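Local coordinates for probable secreted solute-binding lipoprotein (Streptomyces coelicolor, PDB 3I3V) that probably binds an extracellular solute for uptake by a membrane transporter, as secreted lipoproteins of the bacterial solute-binding family do, at residues V101-L106 and A328-A333; A118-A123 and F309-D314; A107-D112 and A284-G289. All coordinates share one frame; numbering follows the deposited sequence.

Contact 1: V101-L106 and A328-A333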
# COMPACT_ATOMS: atom_id res chain seq x y z
N VAL C 101 37.08 11.56 -10.80
CA VAL C 101 38.37 12.22 -11.01
C VAL C 101 38.94 12.88 -9.76
O VAL C 101 38.23 13.57 -9.03
CB VAL C 101 38.25 13.31 -12.10
CG1 VAL C 101 39.62 13.87 -12.43
CG2 VAL C 101 37.55 12.76 -13.34
N LEU C 102 40.23 12.69 -9.50
CA LEU C 102 40.87 13.31 -8.35
C LEU C 102 40.73 14.82 -8.49
O LEU C 102 41.08 15.38 -9.53
CB LEU C 102 42.35 12.91 -8.31
CG LEU C 102 42.83 11.76 -7.42
CD1 LEU C 102 41.68 10.86 -7.03
CD2 LEU C 102 43.90 10.99 -8.16
N PRO C 103 40.22 15.52 -7.46
CA PRO C 103 40.04 16.97 -7.52
C PRO C 103 41.22 17.73 -8.14
O PRO C 103 41.02 18.58 -9.02
CB PRO C 103 39.80 17.35 -6.07
CG PRO C 103 39.04 16.18 -5.56
CD PRO C 103 39.84 15.02 -6.12
N ALA C 104 42.43 17.43 -7.69
CA ALA C 104 43.61 18.09 -8.23
C ALA C 104 43.79 17.77 -9.72
O ALA C 104 44.19 18.62 -10.51
CB ALA C 104 44.85 17.66 -7.45
N ALA C 105 43.48 16.54 -10.10
CA ALA C 105 43.61 16.15 -11.50
C ALA C 105 42.65 16.94 -12.38
O ALA C 105 43.03 17.44 -13.43
CB ALA C 105 43.33 14.67 -11.66
N LEU C 106 41.40 17.06 -11.94
CA LEU C 106 40.41 17.78 -12.72
C LEU C 106 40.76 19.27 -12.83
O LEU C 106 40.52 19.90 -13.86
CB LEU C 106 39.03 17.62 -12.10
CG LEU C 106 37.95 18.44 -12.82
CD1 LEU C 106 37.90 18.03 -14.29
CD2 LEU C 106 36.60 18.22 -12.14
N ALA C 328 44.78 9.18 -12.53
CA ALA C 328 44.22 10.48 -12.21
C ALA C 328 42.80 10.33 -11.67
O ALA C 328 42.16 11.33 -11.35
CB ALA C 328 44.21 11.37 -13.43
N LEU C 329 42.31 9.09 -11.57
CA LEU C 329 40.97 8.84 -11.06
C LEU C 329 41.02 8.12 -9.71
O LEU C 329 42.02 7.50 -9.36
CB LEU C 329 40.18 7.98 -12.05
CG LEU C 329 40.23 8.38 -13.53
CD1 LEU C 329 39.43 7.38 -14.35
CD2 LEU C 329 39.68 9.78 -13.70
N ARG C 330 39.92 8.20 -8.95
CA ARG C 330 39.84 7.54 -7.65
C ARG C 330 39.79 6.03 -7.83
O ARG C 330 39.03 5.53 -8.67
CB ARG C 330 38.57 7.96 -6.91
CG ARG C 330 38.13 9.38 -7.15
CD ARG C 330 38.21 10.21 -5.89
NE ARG C 330 37.05 11.09 -5.80
CZ ARG C 330 36.95 12.11 -4.96
NH1 ARG C 330 37.95 12.39 -4.12
NH2 ARG C 330 35.85 12.85 -4.96
N THR C 331 40.60 5.32 -7.05
CA THR C 331 40.65 3.85 -7.06
C THR C 331 40.93 3.38 -5.64
O THR C 331 41.29 4.18 -4.76
CB THR C 331 41.82 3.27 -7.88
OG1 THR C 331 42.28 4.22 -8.84
CG2 THR C 331 41.38 2.01 -8.59
N ASP C 332 40.77 2.08 -5.43
CA ASP C 332 41.04 1.46 -4.14
C ASP C 332 42.15 0.46 -4.43
O ASP C 332 42.76 -0.10 -3.51
CB ASP C 332 39.79 0.74 -3.61
CG ASP C 332 38.76 1.71 -3.03
OD1 ASP C 332 37.57 1.32 -2.93
OD2 ASP C 332 39.13 2.84 -2.65
N ALA C 333 42.42 0.26 -5.72
CA ALA C 333 43.45 -0.65 -6.19
C ALA C 333 44.83 -0.11 -5.86
O ALA C 333 45.03 1.11 -5.76
CB ALA C 333 43.32 -0.86 -7.69

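Contact 2: A118-A123 and F309-D314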
# COMPACT_ATOMS: atom_id res chain seq x y z
N ALA C 118 40.49 17.69 -21.40
CA ALA C 118 40.29 16.27 -21.64
C ALA C 118 39.87 15.49 -20.41
O ALA C 118 39.82 16.03 -19.31
CB ALA C 118 41.56 15.66 -22.22
N PHE C 119 39.54 14.22 -20.60
CA PHE C 119 39.18 13.35 -19.49
C PHE C 119 40.51 12.88 -18.91
O PHE C 119 41.30 12.25 -19.61
CB PHE C 119 38.37 12.13 -19.97
CG PHE C 119 36.93 12.42 -20.29
CD1 PHE C 119 36.56 12.87 -21.55
CD2 PHE C 119 35.93 12.18 -19.35
CE1 PHE C 119 35.22 13.08 -21.87
CE2 PHE C 119 34.59 12.38 -19.67
CZ PHE C 119 34.24 12.83 -20.93
N PRO C 120 40.78 13.20 -17.64
CA PRO C 120 42.06 12.76 -17.07
C PRO C 120 42.08 11.23 -16.97
O PRO C 120 41.03 10.59 -16.90
CB PRO C 120 42.06 13.42 -15.69
CG PRO C 120 41.20 14.64 -15.89
CD PRO C 120 40.06 14.06 -16.70
N TYR C 121 43.27 10.65 -17.00
CA TYR C 121 43.38 9.20 -16.90
C TYR C 121 44.70 8.77 -16.29
O TYR C 121 44.71 8.18 -15.21
CB TYR C 121 43.18 8.57 -18.28
CG TYR C 121 42.63 7.16 -18.21
CD1 TYR C 121 41.48 6.88 -17.47
CD2 TYR C 121 43.26 6.11 -18.87
CE1 TYR C 121 40.97 5.60 -17.40
CE2 TYR C 121 42.75 4.82 -18.81
CZ TYR C 121 41.60 4.57 -18.07
OH TYR C 121 41.10 3.29 -18.00
N PHE C 122 45.82 9.08 -16.94
CA PHE C 122 47.13 8.70 -16.41
C PHE C 122 47.75 9.76 -15.52
O PHE C 122 47.56 10.97 -15.71
CB PHE C 122 48.08 8.34 -17.55
CG PHE C 122 47.89 6.96 -18.10
CD1 PHE C 122 46.77 6.21 -17.76
CD2 PHE C 122 48.83 6.39 -18.95
CE1 PHE C 122 46.58 4.93 -18.26
CE2 PHE C 122 48.65 5.11 -19.46
CZ PHE C 122 47.51 4.38 -19.11
N ALA C 123 48.51 9.31 -14.53
CA ALA C 123 49.17 10.21 -13.60
C ALA C 123 50.55 9.70 -13.23
O ALA C 123 50.97 8.64 -13.70
CB ALA C 123 48.33 10.37 -12.34
N PHE C 309 33.40 2.97 -20.14
CA PHE C 309 34.15 1.73 -19.98
C PHE C 309 35.51 2.02 -19.32
O PHE C 309 35.78 1.57 -18.21
CB PHE C 309 34.35 1.07 -21.35
CG PHE C 309 35.19 -0.18 -21.33
CD1 PHE C 309 34.68 -1.37 -20.85
CD2 PHE C 309 36.50 -0.16 -21.79
CE1 PHE C 309 35.46 -2.52 -20.83
CE2 PHE C 309 37.30 -1.31 -21.78
CZ PHE C 309 36.78 -2.49 -21.30
N MSE C 310 36.35 2.79 -20.01
CA MSE C 310 37.67 3.16 -19.51
C MSE C 310 37.64 3.72 -18.08
O MSE C 310 38.58 3.54 -17.32
CB MSE C 310 38.32 4.17 -20.46
CG MSE C 310 38.63 3.62 -21.83
SE MSE C 310 39.97 2.23 -21.76
CE MSE C 310 39.67 1.50 -23.48
N TYR C 311 36.56 4.42 -17.74
CA TYR C 311 36.39 5.01 -16.41
C TYR C 311 35.77 4.04 -15.40
O TYR C 311 35.62 4.37 -14.22
CB TYR C 311 35.51 6.27 -16.47
CG TYR C 311 36.29 7.57 -16.55
CD1 TYR C 311 35.91 8.68 -15.79
CD2 TYR C 311 37.43 7.68 -17.35
CE1 TYR C 311 36.63 9.86 -15.83
CE2 TYR C 311 38.16 8.87 -17.40
CZ TYR C 311 37.75 9.95 -16.63
OH TYR C 311 38.48 11.12 -16.67
N ARG C 312 35.41 2.84 -15.84
CA ARG C 312 34.81 1.86 -14.93
C ARG C 312 35.88 1.35 -13.96
O ARG C 312 36.99 1.02 -14.36
CB ARG C 312 34.22 0.68 -15.73
CG ARG C 312 32.97 0.07 -15.09
CD ARG C 312 32.22 -0.80 -16.09
NE ARG C 312 32.98 -2.00 -16.41
CZ ARG C 312 32.87 -2.66 -17.55
NH1 ARG C 312 32.04 -2.22 -18.50
NH2 ARG C 312 33.59 -3.77 -17.74
N PRO C 313 35.54 1.27 -12.66
CA PRO C 313 36.48 0.81 -11.64
C PRO C 313 37.30 -0.44 -11.95
O PRO C 313 38.50 -0.46 -11.67
CB PRO C 313 35.59 0.64 -10.42
CG PRO C 313 34.62 1.77 -10.59
CD PRO C 313 34.25 1.63 -12.05
N ASP C 314 36.68 -1.47 -12.51
CA ASP C 314 37.42 -2.70 -12.81
C ASP C 314 38.48 -2.49 -13.89
O ASP C 314 39.53 -3.15 -13.87
CB ASP C 314 36.48 -3.82 -13.26
CG ASP C 314 35.70 -3.46 -14.50
OD1 ASP C 314 35.51 -4.34 -15.36
OD2 ASP C 314 35.25 -2.30 -14.59

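Contact 3: A107-D112 and A284-G289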
# COMPACT_ATOMS: atom_id res chain seq x y z
N ALA C 107 41.33 19.81 -11.76
CA ALA C 107 41.71 21.22 -11.75
C ALA C 107 42.84 21.48 -12.74
O ALA C 107 42.79 22.42 -13.53
CB ALA C 107 42.14 21.62 -10.35
N ASP C 108 43.87 20.63 -12.69
CA ASP C 108 45.02 20.78 -13.57
C ASP C 108 44.67 20.60 -15.05
O ASP C 108 45.42 21.04 -15.92
CB ASP C 108 46.13 19.79 -13.17
CG ASP C 108 46.81 20.17 -11.85
OD1 ASP C 108 47.81 19.51 -11.50
OD2 ASP C 108 46.35 21.11 -11.17
N TRP C 109 43.53 19.97 -15.32
CA TRP C 109 43.10 19.75 -16.70
C TRP C 109 42.07 20.80 -17.16
O TRP C 109 41.52 20.68 -18.26
CB TRP C 109 42.49 18.36 -16.90
CG TRP C 109 43.49 17.27 -17.20
CD1 TRP C 109 44.03 16.39 -16.31
CD2 TRP C 109 44.03 16.93 -18.48
NE1 TRP C 109 44.87 15.52 -16.96
CE2 TRP C 109 44.90 15.83 -18.29
CE3 TRP C 109 43.88 17.45 -19.78
CZ2 TRP C 109 45.60 15.23 -19.34
CZ3 TRP C 109 44.58 16.85 -20.83
CH2 TRP C 109 45.44 15.75 -20.60
N THR C 110 41.83 21.80 -16.32
CA THR C 110 40.89 22.89 -16.61
C THR C 110 41.66 24.16 -16.93
O THR C 110 42.59 24.51 -16.20
CB THR C 110 39.98 23.18 -15.40
OG1 THR C 110 39.29 21.99 -15.01
CG2 THR C 110 38.96 24.26 -15.75
N ASP C 111 41.28 24.85 -18.00
CA ASP C 111 41.96 26.08 -18.40
C ASP C 111 41.35 27.31 -17.72
O ASP C 111 40.52 27.17 -16.82
CB ASP C 111 41.93 26.27 -19.93
CG ASP C 111 40.51 26.45 -20.47
OD1 ASP C 111 39.62 26.86 -19.70
OD2 ASP C 111 40.30 26.19 -21.68
N ASP C 112 41.76 28.49 -18.17
CA ASP C 112 41.28 29.76 -17.62
C ASP C 112 39.78 29.99 -17.80
O ASP C 112 39.14 30.59 -16.94
CB ASP C 112 42.03 30.94 -18.24
CG ASP C 112 43.49 30.96 -17.86
OD1 ASP C 112 43.88 30.18 -16.96
OD2 ASP C 112 44.26 31.75 -18.45
N ALA C 284 51.97 14.59 -10.81
CA ALA C 284 51.44 15.26 -11.99
C ALA C 284 50.26 14.41 -12.44
O ALA C 284 50.30 13.18 -12.37
CB ALA C 284 52.51 15.32 -13.09
N TYR C 285 49.19 15.06 -12.90
CA TYR C 285 48.00 14.35 -13.33
C TYR C 285 47.69 14.61 -14.79
O TYR C 285 46.58 14.35 -15.25
CB TYR C 285 46.80 14.80 -12.49
CG TYR C 285 47.00 14.64 -11.00
CD1 TYR C 285 46.93 13.39 -10.39
CD2 TYR C 285 47.30 15.74 -10.20
CE1 TYR C 285 47.15 13.23 -9.02
CE2 TYR C 285 47.53 15.60 -8.83
CZ TYR C 285 47.45 14.34 -8.25
OH TYR C 285 47.73 14.19 -6.91
N THR C 286 48.67 15.10 -15.54
CA THR C 286 48.43 15.41 -16.93
C THR C 286 49.15 14.57 -17.97
O THR C 286 49.54 15.07 -19.03
CB THR C 286 48.66 16.91 -17.23
OG1 THR C 286 49.95 17.31 -16.74
CG2 THR C 286 47.56 17.75 -16.59
N LEU C 287 49.33 13.29 -17.65
CA LEU C 287 49.91 12.36 -18.60
C LEU C 287 48.70 11.97 -19.45
O LEU C 287 47.60 12.49 -19.23
CB LEU C 287 50.50 11.15 -17.88
CG LEU C 287 51.94 11.35 -17.39
CD1 LEU C 287 51.99 12.49 -16.39
CD2 LEU C 287 52.46 10.07 -16.76
N ILE C 288 48.88 11.07 -20.41
CA ILE C 288 47.80 10.66 -21.31
C ILE C 288 46.35 10.83 -20.80
O ILE C 288 45.97 10.30 -19.76
CB ILE C 288 48.01 9.22 -21.78
CG1 ILE C 288 49.29 9.16 -22.62
CG2 ILE C 288 46.80 8.73 -22.57
CD1 ILE C 288 49.54 7.81 -23.27
N GLY C 289 45.57 11.60 -21.55
CA GLY C 289 44.18 11.83 -21.22
C GLY C 289 43.34 11.59 -22.46
O GLY C 289 43.89 11.46 -23.56
O HOH W 1 49.38 17.73 -12.92

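Contact 1: V101-L106 and A328-A333
A single beta bridge between V101 and L329 joins the lead-in to helix 103-108 with the loop after strand 326-327, in what is probably the interlobe region of a two-lobed solute-binding fold. The two CA atoms lie 4.3 Å apart, and L102 N, at the N-cap position of the helix, donates to A328 O at 3.0 Å. The bond is fairly straight at the hydrogen (166°), with the donor tilted 18° from the carbonyl plane. L102 CD2 and A105 CB each come to 3.6 Å from A328 O, and A105 CB also rests on the A328 methyl, CB to CB, at 3.8 Å. Beside the bridge, V101 carries CG2 on the backbone-N side, opposite the carbonyl carbon (chi1 -173°), where it touches L329 CD2 at 3.7 Å. The aliphatic part of R330 runs across L102, its CD 3.7 Å from L102 CD1. Bends at chi2 and chi3 then carry the guanidinium to P103, where NH1 lies 3.8 Å from P103 CD; V101 O sits above the same face, offset toward the rim. The charge is anchored nearby, since R330 NE bonds to G99 O. R330 O is hydrogen-bonded to R100 NH1, and L329 rests on Y311 and on V316 of helix 313-323.

Contact 2: A118-A123 and F309-D314
The backbones of 118-123 and 309-314 stay well apart, with the closest CA pair, Y121 and Y311, at 8.2 Å, and two tyrosine side chains span the gap in opposite directions. Each hydroxyl donates to a main-chain carbonyl of the other segment. Y311 OH reaches P120 O at 2.6 Å, in the carbonyl plane and on a lone pair, with a C=O...donor angle of 137°. Y121 OH reaches M310 O, also at 2.6 Å, but tilted 24° from that carbonyl plane. The two bonds give both buried hydroxyls an acceptor and tether the far end of each ring. With CG roughly opposite the backbone N (chi1 -153°), the Y121 ring points to the end of helix 300-310 and M310 O. The rings slide past one another, Y121 CD1 to Y311 CE2 at 3.9 Å. F119 turns its edge to the face of Y311 in a T-shaped pair with centroids 5.8 Å apart, while its CB lies 3.5 Å from Y311 OH. The CB of M310, a selenomethionine, packs on Y121 CZ at 4.1 Å. The contact joins the approach to strand 122-131 to the break between helix 300-310 and helix 313-323, probably in the lobe built on the four-stranded sheet of this solute-binding fold. Y121 also makes edge-to-face pairs with F290 of strand 289-292 and F319 of helix 313-323, and Y91 and L92 of helix 89-93 cover F119.

Contact 3: A107-D112 and A284-G289
W109, just past helix 103-108, inserts its indole against 284-289, which leads from strand 280-284 of the seven-stranded sheet to strand 289-292 of the four-stranded one and is probably an interlobe (hinge) crossover of the periplasmic binding protein type. The tight part is the indole itself. T286 CG2 lies over one face in a CH-pi contact, 3.7 Å from the centroid of the five-membered ring and 17° off its normal. A chi1 of 51° puts T286 OG1 between the backbone N and carbonyl carbon and leaves CG2 opposite the carbonyl carbon, turned onto the indole. At the ring edge L287 O lies in plane, 3.4 Å from W109 CZ2, and G289, lacking a side chain, brings CA to 4.1 Å from the same carbon. A leucine in place of W109 would probably leave Y285 O without its indole donor and the T286 methyl without a flat surface to rest on. The looser side is partly exposed D108, whose OD1 stays 4.0 Å from Y285 CD2; a water donates to OD1 and accepts from Y285 N. Y285 OH is hydrogen-bonded to Q353 OE1. The one direct polar bond, W109 NE1 to Y285 O, is 2.7 Å long and bent to 145° at the hydrogen.

The three contacts form one continuous block, with centres about 9 Å apart for contacts 1 and 2, 12 Å for contacts 1 and 3 and 13 Å for contacts 2 and 3. Segment 118-123 bonds to a segment of each of the other two contacts: Y121 O meets A328 N at 2.9 Å, and F122 N meets I288 O at 3.1 Å, both probable hydrogen bonds. Contacts 1 and 3 share helix 103-108, where A105 CB packs on Y285 CB at 3.6 Å. Both other contacts are nested within the chain loop that contact 1 closes. Relatives usually bind solute in the cleft between their lobes, so this block may lie near its base.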